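Local coordinates for metallopeptidase containing co-catalytic metalloactive site (Shewanella denitrificans OS217, PDB 3B2Y), which is probably a zinc-dependent hydrolase of the M14 metallocarboxypeptidase family, with a metal site that can hold nickel, at residues Asn23-Phe28 against Leu106-Pro111; Gly77-Gly82 against Gly117-Arg122. All coordinates share one frame; numbering follows the deposited sequence.

Contact 1: Asn23-Phe28 against Leu106-Pro111; sequences NDIDAF and LPLVNP
Ile25 and Phe28, on the first turn of helix 25-39, pack against Pro107 and Leu108 of the loop after edge strand 102-106 and against Pro111, which opens helix 111-115, in the alpha/beta fold of this M14 peptidase. No hydrogen bond crosses between the two segments, and all five touching residues are buried; the side-chain pairs that meet are all apolar, although one methyl also touches a backbone carbonyl. The join is tightest at Ile25. Ile25 CG1 lies anti to the backbone N (chi1 -170°) and the chain runs on extended, which carries Ile25 CD1 to 3.6 Å from Pro111 CB. Leu108 CD2 closes in on the same methyl, 4.0 Å from Ile25 CD1. Phe28, three residues on, also has CG anti to N (chi1 -178°) and points toward the loop. The Phe28 and Leu108 side chains slide past each other in opposite directions, Phe28 CE2 reaching 3.8 Å from Leu108 CD2, an approach oblique to the ring. The ring edge faces Pro107, where Phe28 CZ lies 4.1 Å from Pro107 CB. Trp84, edge-to-face, and Phe114 continue this aromatic packing beyond the two segments. The rest of the turn is looser and more polar: Asp26 is exposed, Asp24 and Ala27 partly so, and none of the three touches the loop. Asp24 is the N-cap there, Asp24 OD1 accepting from Ala27 N at 3.2 Å, with the donor well above the carboxylate plane. Back on the packed side, the shortest approach is Ile25 CD1 to Pro111 O at 3.3 Å.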
loop_
_atom_site.group_PDB
_atom_site.type_symbol
_atom_site.label_atom_id
_atom_site.label_comp_id
_atom_site.label_asym_id
_atom_site.label_seq_id
_atom_site.Cartn_x
_atom_site.Cartn_y
_atom_site.Cartn_z
ATOM N N ASN A 23 4.765 11.345 -11.039
ATOM C CA ASN A 23 3.403 11.865 -10.948
ATOM C C ASN A 23 2.667 11.803 -12.274
ATOM O O ASN A 23 1.638 12.474 -12.435
ATOM C CB ASN A 23 3.361 13.276 -10.341
ATOM C CG ASN A 23 3.942 14.302 -11.255
ATOM O OD1 ASN A 23 4.794 13.957 -12.083
ATOM N ND2 ASN A 23 3.514 15.562 -11.140
ATOM N N ASP A 24 3.175 10.975 -13.196
ATOM C CA ASP A 24 2.586 10.871 -14.539
ATOM C C ASP A 24 1.420 9.878 -14.407
ATOM O O ASP A 24 1.521 8.663 -14.660
ATOM C CB ASP A 24 3.612 10.454 -15.574
ATOM C CG ASP A 24 3.080 10.478 -16.955
ATOM O OD1 ASP A 24 1.843 10.594 -17.116
ATOM O OD2 ASP A 24 3.916 10.431 -17.895
ATOM N N ILE A 25 0.297 10.435 -13.984
ATOM C CA ILE A 25 -0.863 9.594 -13.612
ATOM C C ILE A 25 -1.514 8.940 -14.847
ATOM O O ILE A 25 -1.998 7.815 -14.793
ATOM C CB ILE A 25 -1.881 10.436 -12.786
ATOM C CG1 ILE A 25 -2.956 9.553 -12.172
ATOM C CG2 ILE A 25 -2.509 11.518 -13.598
ATOM C CD1 ILE A 25 -3.751 10.237 -11.012
ATOM N N ASP A 26 -1.445 9.601 -16.009
ATOM C CA ASP A 26 -2.001 9.007 -17.214
ATOM C C ASP A 26 -1.199 7.780 -17.649
ATOM O O ASP A 26 -1.767 6.772 -18.004
ATOM C CB ASP A 26 -2.050 10.029 -18.364
ATOM C CG ASP A 26 -3.113 11.142 -18.122
ATOM O OD1 ASP A 26 -4.156 10.887 -17.461
ATOM O OD2 ASP A 26 -2.915 12.264 -18.625
ATOM N N ALA A 27 0.124 7.880 -17.580
ATOM C CA ALA A 27 1.017 6.759 -17.870
ATOM C C ALA A 27 0.730 5.645 -16.892
ATOM O O ALA A 27 0.668 4.492 -17.294
ATOM C CB ALA A 27 2.478 7.174 -17.751
ATOM N N PHE A 28 0.588 6.001 -15.619
ATOM C CA PHE A 28 0.275 4.987 -14.590
ATOM C C PHE A 28 -0.973 4.200 -14.954
ATOM O O PHE A 28 -0.944 2.954 -15.025
ATOM C CB PHE A 28 0.118 5.642 -13.218
ATOM C CG PHE A 28 -0.166 4.659 -12.117
ATOM C CD1 PHE A 28 0.806 3.816 -11.650
ATOM C CD2 PHE A 28 -1.446 4.550 -11.616
ATOM C CE1 PHE A 28 0.518 2.926 -10.662
ATOM C CE2 PHE A 28 -1.759 3.670 -10.640
ATOM C CZ PHE A 28 -0.807 2.835 -10.170
ATOM N N LEU A 106 -5.637 -2.443 -4.526
ATOM C CA LEU A 106 -6.176 -1.071 -4.427
ATOM C C LEU A 106 -4.958 -0.136 -4.668
ATOM O O LEU A 106 -4.329 0.355 -3.757
ATOM C CB LEU A 106 -6.856 -0.905 -3.061
ATOM C CG LEU A 106 -7.746 0.248 -2.705
ATOM C CD1 LEU A 106 -9.036 0.201 -3.552
ATOM C CD2 LEU A 106 -8.131 0.079 -1.233
ATOM N N PRO A 107 -4.582 0.038 -5.935
ATOM C CA PRO A 107 -3.300 0.577 -6.304
ATOM C C PRO A 107 -3.137 2.062 -5.981
ATOM O O PRO A 107 -2.023 2.520 -5.796
ATOM C CB PRO A 107 -3.288 0.448 -7.858
ATOM C CG PRO A 107 -4.300 -0.502 -8.184
ATOM C CD PRO A 107 -5.358 -0.393 -7.097
ATOM N N LEU A 108 -4.228 2.817 -5.998
ATOM C CA LEU A 108 -4.123 4.275 -5.961
ATOM C C LEU A 108 -5.369 4.913 -5.373
ATOM O O LEU A 108 -6.312 5.191 -6.100
ATOM C CB LEU A 108 -3.884 4.823 -7.353
ATOM C CG LEU A 108 -3.690 6.349 -7.511
ATOM C CD1 LEU A 108 -2.600 6.901 -6.479
ATOM C CD2 LEU A 108 -3.357 6.746 -9.002
ATOM N N VAL A 109 -5.361 5.148 -4.067
ATOM C CA VAL A 109 -6.514 5.659 -3.340
ATOM C C VAL A 109 -6.691 7.204 -3.465
ATOM O O VAL A 109 -7.817 7.723 -3.460
ATOM C CB VAL A 109 -6.383 5.225 -1.905
ATOM C CG1 VAL A 109 -7.367 5.951 -0.982
ATOM C CG2 VAL A 109 -6.493 3.689 -1.809
ATOM N N ASN A 110 -5.581 7.899 -3.694
ATOM C CA ASN A 110 -5.521 9.347 -3.723
ATOM C C ASN A 110 -4.965 9.883 -5.087
ATOM O O ASN A 110 -3.849 10.347 -5.200
ATOM C CB ASN A 110 -4.622 9.809 -2.615
ATOM C CG ASN A 110 -4.523 11.331 -2.507
ATOM O OD1 ASN A 110 -5.256 12.107 -3.128
ATOM N ND2 ASN A 110 -3.592 11.760 -1.659
ATOM N N PRO A 111 -5.739 9.729 -6.144
ATOM C CA PRO A 111 -5.167 10.188 -7.443
ATOM C C PRO A 111 -4.917 11.656 -7.555
ATOM O O PRO A 111 -3.944 12.048 -8.211
ATOM C CB PRO A 111 -6.271 9.782 -8.425
ATOM C CG PRO A 111 -7.515 9.704 -7.592
ATOM C CD PRO A 111 -7.022 9.081 -6.324
#

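Contact 2: Gly77-Gly82 against Gly117-Arg122; sequences GEEAAG and GHRFNR. With NI (nickel (II) ion), chain C.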
loop_
_atom_site.group_PDB
_atom_site.type_symbol
_atom_site.label_atom_id
_atom_site.label_comp_id
_atom_site.label_asym_id
_atom_site.label_seq_id
_atom_site.Cartn_x
_atom_site.Cartn_y
_atom_site.Cartn_z
ATOM N N GLY A 77 0.126 11.156 -1.697
ATOM C CA GLY A 77 0.612 11.401 -3.037
ATOM C C GLY A 77 2.084 11.616 -3.215
ATOM O O GLY A 77 2.611 11.417 -4.296
ATOM N N GLU A 78 2.766 12.002 -2.152
ATOM C CA GLU A 78 4.233 12.122 -2.195
ATOM C C GLU A 78 4.901 10.720 -2.109
ATOM O O GLU A 78 6.101 10.606 -2.315
ATOM C CB GLU A 78 4.753 13.079 -1.111
ATOM C CG GLU A 78 5.052 12.582 0.298
ATOM C CD GLU A 78 3.825 12.312 1.112
ATOM O OE1 GLU A 78 2.783 12.079 0.480
ATOM O OE2 GLU A 78 3.890 12.289 2.373
ATOM N N GLU A 79 4.120 9.692 -1.766
ATOM C CA GLU A 79 4.633 8.325 -1.554
ATOM C C GLU A 79 4.505 7.467 -2.814
ATOM O O GLU A 79 3.946 6.387 -2.792
ATOM C CB GLU A 79 3.886 7.707 -0.362
ATOM C CG GLU A 79 4.175 8.525 0.899
ATOM C CD GLU A 79 3.432 8.066 2.169
ATOM O OE1 GLU A 79 2.830 6.981 2.134
ATOM O OE2 GLU A 79 3.413 8.883 3.158
ATOM N N ALA A 80 5.033 7.990 -3.927
ATOM C CA ALA A 80 4.761 7.477 -5.282
ATOM C C ALA A 80 5.366 6.095 -5.597
ATOM O O ALA A 80 4.872 5.358 -6.496
ATOM C CB ALA A 80 5.174 8.528 -6.352
ATOM N N ALA A 81 6.385 5.692 -4.843
ATOM C CA ALA A 81 6.975 4.367 -5.004
ATOM C C ALA A 81 6.034 3.216 -4.699
ATOM O O ALA A 81 6.250 2.078 -5.148
ATOM C CB ALA A 81 8.291 4.199 -4.126
ATOM N N GLY A 82 5.000 3.482 -3.909
ATOM C CA GLY A 82 3.994 2.457 -3.661
ATOM C C GLY A 82 3.215 2.028 -4.917
ATOM O O GLY A 82 3.273 0.879 -5.335
ATOM N N GLY A 117 1.937 15.238 -6.660
ATOM C CA GLY A 117 3.036 14.798 -5.813
ATOM C C GLY A 117 3.019 15.230 -4.342
ATOM O O GLY A 117 4.079 15.402 -3.728
ATOM N N HIS A 118 1.839 15.394 -3.759
ATOM C CA HIS A 118 1.761 15.766 -2.336
ATOM C C HIS A 118 0.839 14.836 -1.553
ATOM O O HIS A 118 -0.036 14.205 -2.089
ATOM C CB HIS A 118 1.371 17.253 -2.139
ATOM C CG HIS A 118 0.076 17.675 -2.772
ATOM N ND1 HIS A 118 -1.113 17.011 -2.582
ATOM C CD2 HIS A 118 -0.231 18.769 -3.504
ATOM C CE1 HIS A 118 -2.080 17.631 -3.234
ATOM N NE2 HIS A 118 -1.579 18.709 -3.793
ATOM N N ARG A 119 1.030 14.854 -0.255
ATOM C CA ARG A 119 0.414 13.919 0.656
ATOM C C ARG A 119 -1.090 13.982 0.618
ATOM O O ARG A 119 -1.754 12.948 0.551
ATOM C CB ARG A 119 0.869 14.308 2.030
ATOM C CG ARG A 119 0.418 13.434 3.202
ATOM C CD ARG A 119 1.255 13.843 4.416
ATOM N NE ARG A 119 1.008 12.909 5.495
ATOM C CZ ARG A 119 1.557 11.698 5.558
ATOM N NH1 ARG A 119 2.397 11.270 4.625
ATOM N NH2 ARG A 119 1.232 10.899 6.559
ATOM N N PHE A 120 -1.632 15.205 0.658
ATOM C CA PHE A 120 -3.113 15.323 0.728
ATOM C C PHE A 120 -3.766 15.180 -0.620
ATOM O O PHE A 120 -3.132 15.245 -1.667
ATOM C CB PHE A 120 -3.498 16.624 1.326
ATOM C CG PHE A 120 -3.006 16.814 2.712
ATOM C CD1 PHE A 120 -2.831 15.727 3.571
ATOM C CD2 PHE A 120 -2.744 18.079 3.170
ATOM C CE1 PHE A 120 -2.411 15.921 4.863
ATOM C CE2 PHE A 120 -2.297 18.278 4.480
ATOM C CZ PHE A 120 -2.164 17.192 5.313
ATOM N N ASN A 121 -5.086 15.040 -0.601
ATOM C CA ASN A 121 -5.811 15.167 -1.810
ATOM C C ASN A 121 -5.869 16.653 -2.087
ATOM O O ASN A 121 -5.428 17.517 -1.328
ATOM C CB ASN A 121 -7.216 14.522 -1.723
ATOM C CG ASN A 121 -8.090 15.127 -0.629
ATOM O OD1 ASN A 121 -7.857 16.244 -0.142
ATOM N ND2 ASN A 121 -9.165 14.403 -0.287
ATOM N N ARG A 122 -6.482 16.973 -3.169
ATOM C CA ARG A 122 -6.464 18.383 -3.567
ATOM C C ARG A 122 -7.373 19.290 -2.732
ATOM O O ARG A 122 -7.395 20.508 -2.917
ATOM C CB ARG A 122 -6.773 18.454 -5.022
ATOM C CG ARG A 122 -8.169 18.515 -5.386
ATOM C CD ARG A 122 -8.241 19.452 -6.568
ATOM N NE ARG A 122 -9.506 19.233 -7.199
ATOM C CZ ARG A 122 -10.572 19.993 -6.992
ATOM N NH1 ARG A 122 -10.514 21.093 -6.217
ATOM N NH2 ARG A 122 -11.701 19.668 -7.616
HETATM NI NI NI C . 2.048 7.384 4.031
HETATM O O HOH W 1 3.980 7.162 5.262
HETATM O O HOH W 2 1.959 7.743 5.806
#
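The contact forms part of the metal site of this M14 fold: Arg119 reaches alongside Glu78 to Glu79, a nickel ligand. Glu79 chelates the ion with both carboxylate oxygens, OE1 at 2.1 Å and OE2 at 2.2 Å from nickel; two waters, His76 and His170 are the other ligands. Arg119 is extended from CG to NE, and its NH1 donates to two carboxylates. The salt-bridge bond from Arg119 NH1 to Glu78 OE2 is 2.9 Å long, lies almost in the guanidinium plane and uses the syn lone pair, although carboxylate and guanidinium planes stand 78° apart. The one from Arg119 NH1 to Glu79 OE2, at 3.0 Å, is more bent (N-H...O 132°) and meets the oxygen nearly along its C-O axis. Glu79 OE2 is thus shared by nickel and Arg119, which would tend to stabilise its negative charge, while Glu79 OE1 also accepts from Glu171 N. Glu78 bends at chi2 (-74°), laying its carboxylate beside the start of the Arg119 side chain, with Glu78 OE1 3.0 Å from Arg119 CA. Behind these charges the backbones run very close. Gly77 CA approaches His118 O to 3.0 Å, which is possible because glycine carries no CB to run into that oxygen, and Gly77 N makes a weak hydrogen bond of 3.4 Å to Arg119 O. A metal held by His76 and Glu79 three residues on, with His170 contributed from a distant strand, is the signature His-x-x-Glu plus His arrangement of M14 metallocarboxypeptidases.

Both contacts are buried and both lie about 12 Å from the chain's centre, with their own centres about 9 Å apart, yet their chemistry differs. Contact 1 joins a helix start to the loop beyond an edge strand mainly through hydrocarbon, away from the metal. Contact 2 joins the turn leading into helix 81-92 to the loop after helix 111-115 by salt bridges and close backbone approaches, one of its side chains ligating nickel, and some of its residues are partly exposed. Their segments alternate along the chain, and helix 111-115, which begins at Pro111, leads from 106-111 to 117-122. They meet at Asn110, whose ND2 packs 3.1 Å from Arg119 O; its OD1 caps helix 111-115 through Gly113 N.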